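Local coordinates for kelch domain-containing protein (Colletotrichum graminicola M1.001, PDB 5C86) that oxidises alcohols as a fungal member of the galactose oxidase and glyoxal oxidase family, probably through a copper centre, at residues G4-M9 against P324-T329; A344-G349 against Q366-P371. One frame throughout, in Å; residues are numbered along the deposited sequence.

Interaction 1 of 2, residues G4-M9 against P324-T329; sequences GKWGPM and PTTPHT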
loop_
_atom_site.group_PDB
_atom_site.type_symbol
_atom_site.label_atom_id
_atom_site.label_comp_id
_atom_site.label_asym_id
_atom_site.label_seq_id
_atom_site.Cartn_x
_atom_site.Cartn_y
_atom_site.Cartn_z
ATOM N N GLY A 4 3.399 10.962 -18.723
ATOM C CA GLY A 4 3.628 9.571 -18.806
ATOM C C GLY A 4 2.871 8.922 -19.909
ATOM O O GLY A 4 2.467 9.599 -20.885
ATOM N N LYS A 5 2.665 7.663 -19.790
ATOM C CA LYS A 5 2.035 6.879 -20.837
ATOM C C LYS A 5 1.417 5.648 -20.290
ATOM O O LYS A 5 2.009 4.967 -19.485
ATOM C CB LYS A 5 3.108 6.486 -21.851
ATOM C CG LYS A 5 2.562 5.844 -23.109
ATOM C CD LYS A 5 3.643 5.741 -24.191
ATOM C CE LYS A 5 2.988 5.435 -25.530
ATOM N NZ LYS A 5 2.603 4.011 -25.598
ATOM N N TRP A 6 0.235 5.253 -20.791
ATOM C CA TRP A 6 -0.381 4.016 -20.466
ATOM C C TRP A 6 0.063 2.887 -21.374
ATOM O O TRP A 6 0.158 3.125 -22.572
ATOM C CB TRP A 6 -1.918 4.124 -20.619
ATOM C CG TRP A 6 -2.537 5.026 -19.652
ATOM C CD1 TRP A 6 -3.032 6.202 -19.897
ATOM C CD2 TRP A 6 -2.833 4.724 -18.285
ATOM N NE1 TRP A 6 -3.584 6.751 -18.760
ATOM C CE2 TRP A 6 -3.474 5.858 -17.742
ATOM C CE3 TRP A 6 -2.588 3.648 -17.486
ATOM C CZ2 TRP A 6 -3.921 5.905 -16.394
ATOM C CZ3 TRP A 6 -3.065 3.689 -16.099
ATOM C CH2 TRP A 6 -3.706 4.819 -15.611
ATOM N N GLY A 7 0.248 1.709 -20.851
ATOM C CA GLY A 7 0.427 0.526 -21.663
ATOM C C GLY A 7 -0.901 -0.087 -22.088
ATOM O O GLY A 7 -1.955 0.438 -21.787
ATOM N N PRO A 8 -0.839 -1.244 -22.707
ATOM C CA PRO A 8 -2.095 -1.834 -23.156
ATOM C C PRO A 8 -2.954 -2.353 -22.022
ATOM O O PRO A 8 -2.455 -2.658 -20.902
ATOM C CB PRO A 8 -1.606 -3.036 -23.996
ATOM C CG PRO A 8 -0.240 -3.343 -23.455
ATOM C CD PRO A 8 0.328 -1.968 -23.214
ATOM N N MET A 9 -4.266 -2.469 -22.276
ATOM C CA MET A 9 -5.186 -2.983 -21.278
ATOM C C MET A 9 -4.873 -4.454 -21.031
ATOM O O MET A 9 -4.677 -5.215 -21.981
ATOM C CB MET A 9 -6.680 -2.841 -21.686
ATOM C CG MET A 9 -7.281 -1.423 -21.786
ATOM S SD MET A 9 -7.823 -0.484 -20.320
ATOM C CE MET A 9 -7.701 -1.640 -19.027
ATOM N N PRO A 324 -1.524 17.137 -13.601
ATOM C CA PRO A 324 -2.276 16.044 -14.173
ATOM C C PRO A 324 -1.505 15.098 -15.062
ATOM O O PRO A 324 -0.507 15.515 -15.748
ATOM C CB PRO A 324 -3.361 16.778 -14.990
ATOM C CG PRO A 324 -2.717 18.038 -15.404
ATOM C CD PRO A 324 -1.843 18.465 -14.201
ATOM N N THR A 325 -1.840 13.845 -15.078
ATOM C CA THR A 325 -1.204 12.925 -15.951
ATOM C C THR A 325 -2.226 12.389 -16.986
ATOM O O THR A 325 -3.391 12.832 -16.972
ATOM C CB THR A 325 -0.497 11.811 -15.212
ATOM O OG1 THR A 325 -1.459 10.974 -14.531
ATOM C CG2 THR A 325 0.468 12.412 -14.205
ATOM N N THR A 326 -1.853 11.447 -17.813
ATOM C CA THR A 326 -2.764 11.099 -18.916
ATOM C C THR A 326 -4.030 10.432 -18.347
ATOM O O THR A 326 -3.968 9.458 -17.603
ATOM C CB THR A 326 -2.050 10.226 -19.942
ATOM O OG1 THR A 326 -1.015 11.005 -20.568
ATOM C CG2 THR A 326 -2.973 9.795 -21.033
ATOM N N PRO A 327 -5.197 10.946 -18.773
ATOM C CA PRO A 327 -6.434 10.314 -18.326
ATOM C C PRO A 327 -6.656 8.898 -18.804
ATOM O O PRO A 327 -6.088 8.448 -19.824
ATOM C CB PRO A 327 -7.565 11.218 -18.871
ATOM C CG PRO A 327 -6.950 12.023 -19.903
ATOM C CD PRO A 327 -5.462 12.126 -19.606
ATOM N N HIS A 328 -7.425 8.179 -17.992
ATOM C CA HIS A 328 -7.896 6.839 -18.332
ATOM C C HIS A 328 -9.387 7.014 -18.737
ATOM O O HIS A 328 -9.988 8.039 -18.495
ATOM C CB HIS A 328 -7.606 5.820 -17.230
ATOM C CG HIS A 328 -8.071 6.226 -15.872
ATOM N ND1 HIS A 328 -7.354 7.028 -15.009
ATOM C CD2 HIS A 328 -9.251 5.994 -15.264
ATOM C CE1 HIS A 328 -8.062 7.203 -13.891
ATOM N NE2 HIS A 328 -9.211 6.575 -14.030
ATOM N N THR A 329 -9.901 5.958 -19.342
ATOM C CA THR A 329 -11.304 5.952 -19.813
ATOM C C THR A 329 -12.238 5.183 -18.924
ATOM O O THR A 329 -13.412 5.565 -18.782
ATOM C CB THR A 329 -11.408 5.415 -21.258
ATOM O OG1 THR A 329 -10.862 4.102 -21.358
ATOM C CG2 THR A 329 -10.783 6.388 -22.212
HETATM O O HOH W 1 0.207 9.597 -22.587
#

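Interaction 2 of 2, residues A344-G349 against Q366-P371; sequences ATIWSG and QFWSPP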
loop_
_atom_site.group_PDB
_atom_site.type_symbol
_atom_site.label_atom_id
_atom_site.label_comp_id
_atom_site.label_asym_id
_atom_site.label_seq_id
_atom_site.Cartn_x
_atom_site.Cartn_y
_atom_site.Cartn_z
ATOM N N ALA A 344 9.085 0.099 -12.077
ATOM C CA ALA A 344 8.813 1.507 -11.806
ATOM C C ALA A 344 7.592 2.092 -12.545
ATOM O O ALA A 344 7.351 3.284 -12.459
ATOM C CB ALA A 344 10.077 2.371 -12.007
ATOM N N THR A 345 6.834 1.215 -13.207
ATOM C CA THR A 345 5.511 1.555 -13.681
ATOM C C THR A 345 4.532 1.284 -12.499
ATOM O O THR A 345 4.878 0.677 -11.468
ATOM C CB THR A 345 5.082 0.681 -14.895
ATOM O OG1 THR A 345 4.929 -0.651 -14.439
ATOM C CG2 THR A 345 6.091 0.857 -16.012
ATOM N N ILE A 346 3.284 1.725 -12.705
ATOM C CA ILE A 346 2.252 1.635 -11.690
ATOM C C ILE A 346 1.020 0.959 -12.243
ATOM O O ILE A 346 0.434 1.440 -13.218
ATOM C CB ILE A 346 1.862 2.970 -11.137
ATOM C CG1 ILE A 346 3.089 3.771 -10.689
ATOM C CG2 ILE A 346 0.940 2.756 -9.937
ATOM C CD1 ILE A 346 2.830 5.120 -10.035
ATOM N N TRP A 347 0.694 -0.153 -11.679
ATOM C CA TRP A 347 -0.653 -0.784 -11.944
ATOM C C TRP A 347 -1.763 0.097 -11.508
ATOM O O TRP A 347 -1.726 0.706 -10.444
ATOM C CB TRP A 347 -0.754 -2.091 -11.210
ATOM C CG TRP A 347 -2.134 -2.575 -11.026
ATOM C CD1 TRP A 347 -2.851 -2.518 -9.829
ATOM C CD2 TRP A 347 -2.950 -3.242 -11.965
ATOM N NE1 TRP A 347 -4.110 -3.064 -10.026
ATOM C CE2 TRP A 347 -4.159 -3.526 -11.317
ATOM C CE3 TRP A 347 -2.797 -3.576 -13.312
ATOM C CZ2 TRP A 347 -5.233 -4.171 -11.995
ATOM C CZ3 TRP A 347 -3.858 -4.224 -13.989
ATOM C CH2 TRP A 347 -5.032 -4.476 -13.317
ATOM N N SER A 348 -2.798 0.216 -12.366
ATOM C CA SER A 348 -4.114 0.825 -12.008
ATOM C C SER A 348 -5.265 0.004 -12.636
ATOM O O SER A 348 -5.240 -0.187 -13.877
ATOM C CB SER A 348 -4.179 2.229 -12.520
ATOM O OG SER A 348 -5.485 2.766 -12.392
ATOM N N GLY A 349 -6.139 -0.510 -11.776
ATOM C CA GLY A 349 -7.243 -1.239 -12.388
ATOM C C GLY A 349 -8.275 -1.584 -11.415
ATOM O O GLY A 349 -8.358 -1.061 -10.348
ATOM N N GLN A 366 -4.305 -1.229 -16.435
ATOM C CA GLN A 366 -3.175 -0.911 -17.311
ATOM C C GLN A 366 -2.021 -0.499 -16.377
ATOM O O GLN A 366 -2.296 -0.078 -15.223
ATOM C CB GLN A 366 -3.441 0.263 -18.225
ATOM C CG GLN A 366 -4.557 0.110 -19.245
ATOM C CD GLN A 366 -4.968 1.437 -19.884
ATOM O OE1 GLN A 366 -5.745 2.240 -19.327
ATOM N NE2 GLN A 366 -4.447 1.678 -21.063
ATOM N N PHE A 367 -0.823 -0.454 -16.926
ATOM C CA PHE A 367 0.331 0.035 -16.224
ATOM C C PHE A 367 0.666 1.370 -16.744
ATOM O O PHE A 367 0.758 1.613 -17.968
ATOM C CB PHE A 367 1.482 -0.971 -16.419
ATOM C CG PHE A 367 1.243 -2.274 -15.776
ATOM C CD1 PHE A 367 1.527 -2.557 -14.393
ATOM C CD2 PHE A 367 0.635 -3.321 -16.488
ATOM C CE1 PHE A 367 1.287 -3.718 -13.847
ATOM C CE2 PHE A 367 0.384 -4.555 -15.873
ATOM C CZ PHE A 367 0.726 -4.783 -14.559
ATOM N N TRP A 368 0.805 2.328 -15.852
ATOM C CA TRP A 368 1.173 3.675 -16.215
ATOM C C TRP A 368 2.700 3.850 -16.067
ATOM O O TRP A 368 3.260 3.520 -15.026
ATOM C CB TRP A 368 0.500 4.739 -15.352
ATOM C CG TRP A 368 0.810 6.127 -15.680
ATOM C CD1 TRP A 368 0.490 6.836 -16.845
ATOM C CD2 TRP A 368 1.464 7.085 -14.829
ATOM N NE1 TRP A 368 0.963 8.071 -16.785
ATOM C CE2 TRP A 368 1.558 8.285 -15.541
ATOM C CE3 TRP A 368 2.054 7.003 -13.533
ATOM C CZ2 TRP A 368 2.110 9.438 -14.990
ATOM C CZ3 TRP A 368 2.567 8.125 -13.009
ATOM C CH2 TRP A 368 2.693 9.319 -13.722
ATOM N N SER A 369 3.324 4.324 -17.114
ATOM C CA SER A 369 4.743 4.635 -17.105
ATOM C C SER A 369 4.881 6.087 -16.763
ATOM O O SER A 369 4.469 7.015 -17.531
ATOM C CB SER A 369 5.409 4.365 -18.479
ATOM O OG SER A 369 5.483 3.026 -18.771
ATOM N N PRO A 370 5.528 6.411 -15.600
ATOM C CA PRO A 370 5.684 7.783 -15.269
ATOM C C PRO A 370 6.678 8.596 -16.142
ATOM O O PRO A 370 7.465 7.984 -16.879
ATOM C CB PRO A 370 6.182 7.750 -13.759
ATOM C CG PRO A 370 5.801 6.421 -13.296
ATOM C CD PRO A 370 5.956 5.514 -14.491
ATOM N N PRO A 371 6.705 9.927 -16.027
ATOM C CA PRO A 371 7.655 10.778 -16.818
ATOM C C PRO A 371 9.102 10.341 -16.671
ATOM O O PRO A 371 9.870 10.513 -17.620
ATOM C CB PRO A 371 7.447 12.159 -16.263
ATOM C CG PRO A 371 6.042 12.133 -15.777
ATOM C CD PRO A 371 5.796 10.763 -15.222
#

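Interaction 1 of 2, residues G4-M9 against P324-T329
W6 reaches across from strand 5-11 to the loop that follows strand 321-324, tying the N-terminal strand to the neighbouring blade of a Kelch-type, seven-bladed beta-propeller. Start at CB, which points toward the loop; with CG set beside the backbone N and opposite the carbonyl carbon (chi1 -67°), the indole carries its nitrogen-bearing edge to the backbone of T326 and P327. CD1 comes first, touching the methyl CG2 of T326 at 3.8 Å, the indole and the threonine branch running past one another head to tail. Next is NE1, the polar point of the ring. It donates to T326 O at 3.0 Å, a moderately bent bond (143° at the hydrogen) in which the oxygen sits near the indole edge while NE1 lies well above the plane of that carbonyl. A second, weak bond runs from NE1 to P327 O at 3.2 Å, so one N-H is shared between two successive carbonyls. Further round, CE2 passes T326 O. At the far end of this edge W6 CZ2 packs on H328 CB at 3.8 Å. The six-membered ring and the H328 imidazole meet obliquely, their planes steeply inclined. Outside the loop, the indole also meets W368, whose strand 364-369 pairs with strand 5-11 through backbone bonds from K5 to S369 and G7 to F367. At the loop's start T325 OG1 is taken by W292 NE1, from the same blade as strand 321-324.

T326 sends its methyl to W6 and its hydroxyl to the other end of the contact. OG1 has a weak bond to V3 O and, 2.7 Å from OG1, a bridging water, which donates to G4 O at 2.8 Å.

Interaction 2 of 2, residues A344-G349 against Q366-P371
In W347, CG stands anti to the backbone N (chi1 161°), while in F367 it lies beside the backbone N (chi1 -67°); these settings let the two side chains cross on one face of the sheet. W347 CB touches F367 CE1 at 3.7 Å, and W347 CE3 lies over one face of the phenyl, 3.9 Å above its plane and toward its rim, with the rings inclined at 57°. This is a non-hydrogen-bonded pair of an antiparallel ladder. On either side of it come the hydrogen-bonded pairs I346 with W368 and S348 with Q366, each closed by two N-H to O bonds; the shortest is W368 N to I346 O at 2.8 Å. F367 CA adds a CH contact to I346 O at 3.3 Å. On the other face, I346 runs beside W368 and brings CD1 up to the indole edge, 4.0 Å from CE3. Beyond the ladder, P370 CD closes on A344 O at 3.3 Å, an oxygen that also receives Y372 OH.

Such pairing builds a propeller blade. The W347 side chain is about 11 Å from that of H335, a copper ligand in another structure of this protein; its NE1 bonds T337 OG1 of strand 336-340. W368 stacks on W292 of the preceding blade and bonds V3 O through NE1. Strands 346-350 and 364-369 thus form the middle of a four-strand sheet, flanked by 336-340 and 5-11.

In the fold
Both interactions involve the blade that closes the propeller, with the N-terminal strand 5-11 added to three strands from far later in the chain. Interaction 2 is the buried one, a main-chain ladder inside the blade, with W347 and F367 on one face, and I346 and W368 beside the polar S348 and Q366 on the other. Interaction 1 lies at the surface, where a lone indole N-H and a water join the outermost strand to a loop coming from the adjacent blade. Their centres are 8 Å apart, and strand 364-369 connects them: G7 O lies 2.9 Å from Q366 NE2, a probable hydrogen bond.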